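Local coordinates for protein glutamine cyclotransferase (Xanthomonas campestris, PDB 3MBR) that probably catalyses the cyclisation of N-terminal glutamine residues of peptides to pyroglutamate, and folds as a calcium-binding five-bladed beta-propeller, at residues A[191-196]-A[224-229]; A[87-92]-A[99-104]; A[186-191]-A[229-234]. The protein carries 1 engineered substitution. All blocks are in the same frame, centred on the assembly; numbering follows the deposited sequence.

Contact 1. Residues A[191-196]-A[224-229]; sequences LVPDAD and RWPMLY
P193 lies over one face of the W225 indole, and L191 lies over the phenol ring of Y229. The proline packs tightly. Its CD sits 3.2 Å from W225 NE1 and 3.5 Å from the centroid of the five-membered ring, a CH-pi contact. The two side chains run at about a right angle to each other. On the same face, toward the six-membered ring, L191 O comes within 3.7 Å of W225 CH2. V192 approaches the indole obliquely, its CG2 4.0 Å from W225 CZ2.

L191 makes a second CH-pi contact. Its CD2 stands 4.0 Å from the Y229 ring centroid, only 10° off the ring normal, so the methyl is almost centred on the face. CG of L191 lies anti to the carbonyl carbon (chi1 -56°), which carries both methyls across the phenol.

The solvent side is looser. There P193 CG meets P226 CD at 4.4 Å, and both prolines are exposed. No hydrogen bond joins the two segments. W225 NE1 instead donates to D204 O.

The contact lays the loop after strand 182-187 against the residues leading into strand 227-233 and against Y229 on it. That strand is flanked by strands 9-16 and 217-222, whose V11 and V220 also touch L191.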
# COMPACT_ATOMS: atom_id res chain seq x y z
N LEU A 191 -13.26 -2.22 -10.58
CA LEU A 191 -12.08 -3.04 -10.75
C LEU A 191 -12.01 -4.21 -9.79
O LEU A 191 -11.15 -5.07 -9.94
CB LEU A 191 -10.85 -2.16 -10.47
CG LEU A 191 -10.73 -0.85 -11.32
CD1 LEU A 191 -9.40 -0.18 -11.06
CD2 LEU A 191 -10.90 -1.09 -12.82
N VAL A 192 -12.80 -4.19 -8.75
CA VAL A 192 -12.75 -5.22 -7.72
C VAL A 192 -13.41 -6.50 -8.37
O VAL A 192 -14.51 -6.41 -9.01
CB VAL A 192 -13.32 -4.68 -6.36
CG1 VAL A 192 -13.28 -5.78 -5.22
CG2 VAL A 192 -12.54 -3.47 -5.90
N PRO A 193 -12.70 -7.64 -8.33
CA PRO A 193 -13.17 -8.84 -9.06
C PRO A 193 -14.57 -9.24 -8.70
O PRO A 193 -15.33 -9.69 -9.60
CB PRO A 193 -12.22 -9.93 -8.60
CG PRO A 193 -10.94 -9.20 -8.47
CD PRO A 193 -11.30 -7.84 -7.88
N ASP A 194 -14.94 -9.10 -7.44
CA ASP A 194 -16.37 -9.24 -7.18
C ASP A 194 -16.88 -8.56 -5.93
O ASP A 194 -17.02 -9.16 -4.87
CB ASP A 194 -16.88 -10.69 -7.38
CG ASP A 194 -16.96 -11.49 -6.10
OD1 ASP A 194 -16.02 -11.44 -5.25
OD2 ASP A 194 -17.97 -12.19 -5.99
N ALA A 195 -17.18 -7.27 -6.11
CA ALA A 195 -17.72 -6.40 -5.08
C ALA A 195 -19.10 -6.91 -4.59
O ALA A 195 -19.49 -6.70 -3.44
CB ALA A 195 -17.79 -4.96 -5.63
N ASP A 196 -19.80 -7.61 -5.46
CA ASP A 196 -21.13 -8.17 -5.15
C ASP A 196 -21.26 -9.23 -4.01
O ASP A 196 -22.33 -9.37 -3.42
CB ASP A 196 -21.84 -8.66 -6.44
CG ASP A 196 -20.98 -9.62 -7.26
OD1 ASP A 196 -19.72 -9.56 -7.20
OD2 ASP A 196 -21.60 -10.43 -8.00
N ARG A 224 -5.06 -11.83 -5.28
CA ARG A 224 -5.51 -12.79 -6.28
C ARG A 224 -6.15 -12.12 -7.52
O ARG A 224 -6.76 -12.80 -8.35
CB ARG A 224 -6.47 -13.85 -5.72
CG ARG A 224 -5.75 -14.59 -4.56
CD ARG A 224 -6.24 -15.92 -4.34
NE ARG A 224 -7.52 -15.87 -3.76
CZ ARG A 224 -8.34 -16.94 -3.82
NH1 ARG A 224 -7.94 -18.13 -4.45
NH2 ARG A 224 -9.55 -16.91 -3.25
N TRP A 225 -5.93 -10.81 -7.67
CA TRP A 225 -6.50 -10.15 -8.87
C TRP A 225 -5.78 -10.71 -10.13
O TRP A 225 -4.57 -10.91 -10.12
CB TRP A 225 -6.31 -8.66 -8.86
CG TRP A 225 -7.25 -7.94 -7.93
CD1 TRP A 225 -7.86 -8.42 -6.79
CD2 TRP A 225 -7.59 -6.56 -8.02
NE1 TRP A 225 -8.58 -7.39 -6.19
CE2 TRP A 225 -8.43 -6.26 -6.93
CE3 TRP A 225 -7.23 -5.53 -8.90
CZ2 TRP A 225 -8.93 -4.94 -6.67
CZ3 TRP A 225 -7.73 -4.23 -8.69
CH2 TRP A 225 -8.56 -3.95 -7.61
N PRO A 226 -6.52 -10.85 -11.25
CA PRO A 226 -5.89 -11.36 -12.48
C PRO A 226 -5.16 -10.24 -13.22
O PRO A 226 -4.36 -10.54 -14.14
CB PRO A 226 -7.07 -11.86 -13.33
CG PRO A 226 -8.21 -10.96 -12.86
CD PRO A 226 -7.98 -10.77 -11.37
N MET A 227 -5.34 -8.99 -12.81
CA MET A 227 -4.76 -7.85 -13.48
C MET A 227 -4.31 -6.81 -12.47
O MET A 227 -4.74 -6.77 -11.33
CB MET A 227 -5.79 -7.16 -14.40
CG MET A 227 -6.21 -8.07 -15.60
SD MET A 227 -7.32 -7.34 -16.74
CE MET A 227 -8.89 -7.82 -15.97
N LEU A 228 -3.39 -6.02 -12.95
CA LEU A 228 -2.92 -4.81 -12.30
C LEU A 228 -3.29 -3.67 -13.24
O LEU A 228 -3.06 -3.78 -14.45
CB LEU A 228 -1.40 -4.93 -11.98
CG LEU A 228 -0.68 -3.67 -11.46
CD1 LEU A 228 0.31 -4.02 -10.47
CD2 LEU A 228 -0.15 -2.89 -12.64
N TYR A 229 -3.82 -2.60 -12.70
CA TYR A 229 -4.32 -1.49 -13.56
C TYR A 229 -3.51 -0.24 -13.38
O TYR A 229 -3.21 0.16 -12.27
CB TYR A 229 -5.74 -1.11 -13.17
CG TYR A 229 -6.72 -2.25 -13.36
CD1 TYR A 229 -6.99 -3.14 -12.30
CD2 TYR A 229 -7.38 -2.43 -14.54
CE1 TYR A 229 -7.87 -4.17 -12.45
CE2 TYR A 229 -8.31 -3.46 -14.68
CZ TYR A 229 -8.50 -4.38 -13.65
OH TYR A 229 -9.43 -5.37 -13.79

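Contact 2. Residues A[87-92]-A[99-104]; sequences GFVYDL and ARFRYP
G87 and F101 face each other as a hydrogen-bonded pair in an antiparallel beta hairpin, the outer edge of one propeller blade. Four backbone bonds form the ladder. G87 N donates to F101 O at 2.8 Å, nearly straight at 175°, and F101 N returns a bond to G87 O. V89 and A99 exchange the second pair, with V89 N to A99 O at 2.8 Å and A99 N to V89 O longer at 3.1 Å. Between them F88 and R100 form the non-hydrogen-bonded pair. Here the CA-H groups take over: R100 CA lies 3.3 Å from G87 O, and F88 CA also points at A99 O.

Aromatic packing covers the face that carries V89, A99 and F101. CG of F101 sits between the backbone N and the carbonyl carbon (chi1 59°). This folds the ring across the neighbouring strand, with G87 CA over its face, 3.7 Å from the centroid. V89 CG2 meets the same ring at F101 CE2, 4.0 Å away. Y103 brings CE2 near G87 N, and its hydroxyl bonds to T81 N.

On the other face F88 CD2 touches R100 CB at 4.0 Å. R100 then bends away, toward a weak long ion pair with E86.

The backbone bonds fix the register. G87 has no side chain, and the F101 ring packs on its CA. The pairing thus rests on main-chain polarity and ring packing rather than on charge.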
# COMPACT_ATOMS: atom_id res chain seq x y z
N GLY A 87 9.03 -5.63 12.56
CA GLY A 87 9.27 -5.21 11.20
C GLY A 87 10.64 -5.64 10.76
O GLY A 87 11.49 -5.96 11.57
N PHE A 88 10.88 -5.61 9.46
CA PHE A 88 12.15 -6.02 8.87
C PHE A 88 12.66 -5.00 7.90
O PHE A 88 11.86 -4.28 7.25
CB PHE A 88 11.91 -7.35 8.15
CG PHE A 88 11.47 -8.46 9.19
CD1 PHE A 88 10.20 -8.98 9.20
CD2 PHE A 88 12.32 -8.76 10.24
CE1 PHE A 88 9.81 -10.00 10.11
CE2 PHE A 88 11.93 -9.72 11.26
CZ PHE A 88 10.65 -10.27 11.19
N VAL A 89 13.96 -4.93 7.82
CA VAL A 89 14.57 -4.07 6.81
C VAL A 89 15.42 -4.97 5.96
O VAL A 89 16.27 -5.68 6.52
CB VAL A 89 15.46 -2.94 7.46
CG1 VAL A 89 16.16 -2.11 6.39
CG2 VAL A 89 14.66 -2.08 8.50
N TYR A 90 15.22 -4.92 4.64
CA TYR A 90 16.00 -5.70 3.70
C TYR A 90 16.92 -4.78 2.93
O TYR A 90 16.55 -3.63 2.69
CB TYR A 90 15.06 -6.38 2.64
CG TYR A 90 14.01 -7.30 3.20
CD1 TYR A 90 12.83 -6.81 3.67
CD2 TYR A 90 14.20 -8.67 3.23
CE1 TYR A 90 11.84 -7.63 4.17
CE2 TYR A 90 13.19 -9.56 3.77
CZ TYR A 90 11.99 -9.01 4.22
OH TYR A 90 10.91 -9.76 4.72
N ASP A 91 18.06 -5.30 2.48
CA ASP A 91 18.79 -4.60 1.41
C ASP A 91 17.93 -4.76 0.16
O ASP A 91 17.55 -5.88 -0.21
CB ASP A 91 20.13 -5.29 1.21
CG ASP A 91 20.92 -4.74 0.06
OD1 ASP A 91 21.42 -3.60 0.21
OD2 ASP A 91 21.12 -5.47 -0.95
N LEU A 92 17.59 -3.66 -0.49
CA LEU A 92 16.73 -3.69 -1.64
C LEU A 92 17.29 -4.51 -2.79
O LEU A 92 16.58 -5.32 -3.39
CB LEU A 92 16.60 -2.26 -2.13
CG LEU A 92 15.34 -1.48 -2.24
CD1 LEU A 92 15.70 -0.34 -3.19
CD2 LEU A 92 14.24 -2.25 -2.79
N ALA A 99 18.05 -6.05 9.05
CA ALA A 99 17.71 -5.56 10.36
C ALA A 99 16.30 -5.85 10.74
O ALA A 99 15.44 -6.18 9.89
CB ALA A 99 17.99 -4.03 10.46
N ARG A 100 16.02 -5.67 12.03
CA ARG A 100 14.66 -5.87 12.50
C ARG A 100 14.29 -4.78 13.48
O ARG A 100 15.16 -4.13 14.02
CB ARG A 100 14.51 -7.25 13.16
CG ARG A 100 15.28 -7.42 14.46
CD ARG A 100 14.16 -7.87 15.45
NE ARG A 100 14.64 -7.95 16.78
CZ ARG A 100 14.61 -6.97 17.68
NH1 ARG A 100 14.04 -5.78 17.40
NH2 ARG A 100 15.17 -7.19 18.89
N PHE A 101 13.01 -4.56 13.67
CA PHE A 101 12.62 -3.52 14.61
C PHE A 101 11.26 -3.92 15.18
O PHE A 101 10.65 -4.88 14.68
CB PHE A 101 12.56 -2.11 13.94
CG PHE A 101 11.59 -1.98 12.77
CD1 PHE A 101 10.29 -1.49 12.95
CD2 PHE A 101 11.96 -2.36 11.50
CE1 PHE A 101 9.40 -1.35 11.81
CE2 PHE A 101 11.13 -2.23 10.43
CZ PHE A 101 9.84 -1.70 10.59
N ARG A 102 10.84 -3.25 16.27
CA ARG A 102 9.59 -3.60 16.93
C ARG A 102 8.77 -2.38 17.08
O ARG A 102 9.31 -1.27 17.21
CB ARG A 102 9.83 -4.21 18.31
CG ARG A 102 9.77 -5.74 18.29
CD ARG A 102 9.68 -6.26 19.75
NE ARG A 102 10.34 -7.55 20.04
CZ ARG A 102 11.12 -8.28 19.22
NH1 ARG A 102 11.40 -7.87 17.98
NH2 ARG A 102 11.63 -9.43 19.67
N TYR A 103 7.45 -2.53 16.99
CA TYR A 103 6.56 -1.40 17.14
C TYR A 103 5.31 -1.80 17.91
O TYR A 103 4.94 -2.99 17.95
CB TYR A 103 6.19 -0.81 15.76
CG TYR A 103 5.72 -1.88 14.79
CD1 TYR A 103 4.37 -2.35 14.82
CD2 TYR A 103 6.58 -2.45 13.87
CE1 TYR A 103 3.90 -3.35 13.93
CE2 TYR A 103 6.12 -3.45 12.99
CZ TYR A 103 4.80 -3.87 13.02
OH TYR A 103 4.38 -4.83 12.15
N PRO A 104 4.66 -0.81 18.58
CA PRO A 104 3.38 -1.13 19.20
C PRO A 104 2.20 -1.35 18.22
O PRO A 104 2.11 -0.65 17.20
CB PRO A 104 3.11 0.11 20.06
CG PRO A 104 3.85 1.21 19.46
CD PRO A 104 4.99 0.62 18.66

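Contact 3. Residues A[186-191]-A[229-234]; sequences IDLQAL and YEIRLT
I186 and L233 meet where two neighbouring blades of the beta-propeller pack face to face. Strand 182-187 ends one blade, and strand 227-233 belongs to the next. The contact is buried and made by aliphatic side chains and the Y229 ring, with no hydrogen bond between the segments.

In the first shell I186 CD1 touches L233 CD1 at 3.8 Å, the two side chains crossing at about a right angle. I186 CG2 adds a contact to L233 CD2. L188 CD2 and I231 CD1 meet tip to tip at 4.1 Å. CG1 of I231 lies between its backbone N and carbonyl carbon (chi1 65°), and this sends CD1 out toward L188. L191 adds CD1 against I231 CG2 at 4.2 Å, beside its packing on Y229.

Further out, each strand is held in its own blade. I186 bonds through the backbone to I172, and Y229 to V220. On the far side of strand 227-233, R232 NH1 and E230 OE1 form a salt bridge, and Y15 OH bonds to E230 OE2.

The turn that presents L188 and L191 is tied by two local bonds. L191 N reaches L188 O at 2.9 Å. In an Asx turn, Q189 N donates to D187 OD1 at 3.1 Å, from above the carboxylate plane.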
# COMPACT_ATOMS: atom_id res chain seq x y z
N ILE A 186 -11.91 8.10 -4.46
CA ILE A 186 -11.85 7.47 -5.76
C ILE A 186 -12.54 6.12 -5.58
O ILE A 186 -12.06 5.31 -4.78
CB ILE A 186 -10.39 7.34 -6.19
CG1 ILE A 186 -9.73 8.74 -6.15
CG2 ILE A 186 -10.28 6.81 -7.58
CD1 ILE A 186 -8.33 8.73 -5.70
N ASP A 187 -13.62 5.86 -6.30
CA ASP A 187 -14.42 4.66 -6.07
C ASP A 187 -13.98 3.64 -7.13
O ASP A 187 -14.33 3.80 -8.30
CB ASP A 187 -15.86 4.97 -6.28
CG ASP A 187 -16.75 3.76 -6.03
OD1 ASP A 187 -16.21 2.64 -5.71
OD2 ASP A 187 -18.00 3.98 -6.18
N LEU A 188 -13.18 2.67 -6.75
CA LEU A 188 -12.70 1.70 -7.72
C LEU A 188 -13.54 0.42 -7.77
O LEU A 188 -13.03 -0.64 -8.18
CB LEU A 188 -11.23 1.36 -7.39
CG LEU A 188 -10.32 2.62 -7.58
CD1 LEU A 188 -8.84 2.23 -7.26
CD2 LEU A 188 -10.31 3.17 -9.07
N GLN A 189 -14.79 0.49 -7.35
CA GLN A 189 -15.61 -0.77 -7.29
C GLN A 189 -15.60 -1.50 -8.65
O GLN A 189 -15.72 -2.78 -8.70
CB GLN A 189 -17.07 -0.44 -6.90
CG GLN A 189 -17.76 0.61 -7.83
CD GLN A 189 -19.21 0.99 -7.46
OE1 GLN A 189 -19.81 0.41 -6.55
NE2 GLN A 189 -19.77 1.99 -8.16
N ALA A 190 -15.57 -0.75 -9.76
CA ALA A 190 -15.52 -1.36 -11.10
C ALA A 190 -14.34 -2.37 -11.34
O ALA A 190 -14.49 -3.35 -12.11
CB ALA A 190 -15.59 -0.28 -12.27
N LEU A 191 -13.26 -2.22 -10.58
CA LEU A 191 -12.08 -3.04 -10.75
C LEU A 191 -12.01 -4.21 -9.79
O LEU A 191 -11.15 -5.07 -9.94
CB LEU A 191 -10.85 -2.16 -10.47
CG LEU A 191 -10.73 -0.85 -11.32
CD1 LEU A 191 -9.40 -0.18 -11.06
CD2 LEU A 191 -10.90 -1.09 -12.82
N TYR A 229 -3.82 -2.60 -12.70
CA TYR A 229 -4.32 -1.49 -13.56
C TYR A 229 -3.51 -0.24 -13.38
O TYR A 229 -3.21 0.16 -12.27
CB TYR A 229 -5.74 -1.11 -13.17
CG TYR A 229 -6.72 -2.25 -13.36
CD1 TYR A 229 -6.99 -3.14 -12.30
CD2 TYR A 229 -7.38 -2.43 -14.54
CE1 TYR A 229 -7.87 -4.17 -12.45
CE2 TYR A 229 -8.31 -3.46 -14.68
CZ TYR A 229 -8.50 -4.38 -13.65
OH TYR A 229 -9.43 -5.37 -13.79
N GLU A 230 -3.14 0.39 -14.49
CA GLU A 230 -2.63 1.78 -14.44
C GLU A 230 -3.86 2.64 -14.62
O GLU A 230 -4.61 2.48 -15.58
CB GLU A 230 -1.64 2.01 -15.62
CG GLU A 230 -1.09 3.42 -15.65
CD GLU A 230 -0.09 3.63 -16.77
OE1 GLU A 230 0.20 4.80 -17.05
OE2 GLU A 230 0.40 2.62 -17.34
N ILE A 231 -4.05 3.58 -13.72
CA ILE A 231 -5.23 4.47 -13.74
C ILE A 231 -4.77 5.95 -13.71
O ILE A 231 -3.75 6.26 -13.12
CB ILE A 231 -6.17 4.16 -12.59
CG1 ILE A 231 -5.54 4.45 -11.26
CG2 ILE A 231 -6.74 2.73 -12.63
CD1 ILE A 231 -6.58 4.37 -10.11
N ARG A 232 -5.55 6.79 -14.40
CA ARG A 232 -5.25 8.20 -14.38
C ARG A 232 -6.43 8.92 -13.69
O ARG A 232 -7.57 8.71 -14.09
CB ARG A 232 -5.05 8.70 -15.83
CG ARG A 232 -4.41 10.15 -15.92
CD ARG A 232 -2.87 9.94 -15.95
NE ARG A 232 -2.37 9.36 -17.21
CZ ARG A 232 -1.58 8.25 -17.42
NH1 ARG A 232 -1.02 7.34 -16.42
NH2 ARG A 232 -1.36 8.10 -18.76
N LEU A 233 -6.20 9.68 -12.63
CA LEU A 233 -7.27 10.39 -11.92
C LEU A 233 -7.74 11.60 -12.72
O LEU A 233 -6.91 12.31 -13.34
CB LEU A 233 -6.81 10.88 -10.57
CG LEU A 233 -6.27 9.73 -9.65
CD1 LEU A 233 -6.04 10.28 -8.25
CD2 LEU A 233 -7.29 8.53 -9.60
N THR A 234 -9.05 11.84 -12.77
CA THR A 234 -9.59 13.02 -13.48
C THR A 234 -9.54 14.21 -12.57
O THR A 234 -10.01 14.13 -11.48
CB THR A 234 -11.06 12.71 -13.82
OG1 THR A 234 -11.06 11.53 -14.63
CG2 THR A 234 -11.78 13.90 -14.56

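Contacts 1 and 3 are continuous. They share L191 and Y229, both use strand 227-233, and their centres are about 11 Å apart. Along the chain, contact 1 is nested inside the loop closed by contact 3. Contact 2 lies on the opposite side of the chain's centre, about 30 Å from contact 1 and about 32 Å from contact 3 between centres, and touches neither. It binds strands within one blade, whereas contact 3 joins two blades. The calcium ion, held by L26, E154, L155, E156 and I209, lies about 13 Å from the W225 side chain of contact 1 and about 12 Å from the L188 side chain of contact 3. The L188 side chain is about 6 Å from that of I209. Contact 2 is away from the metal site.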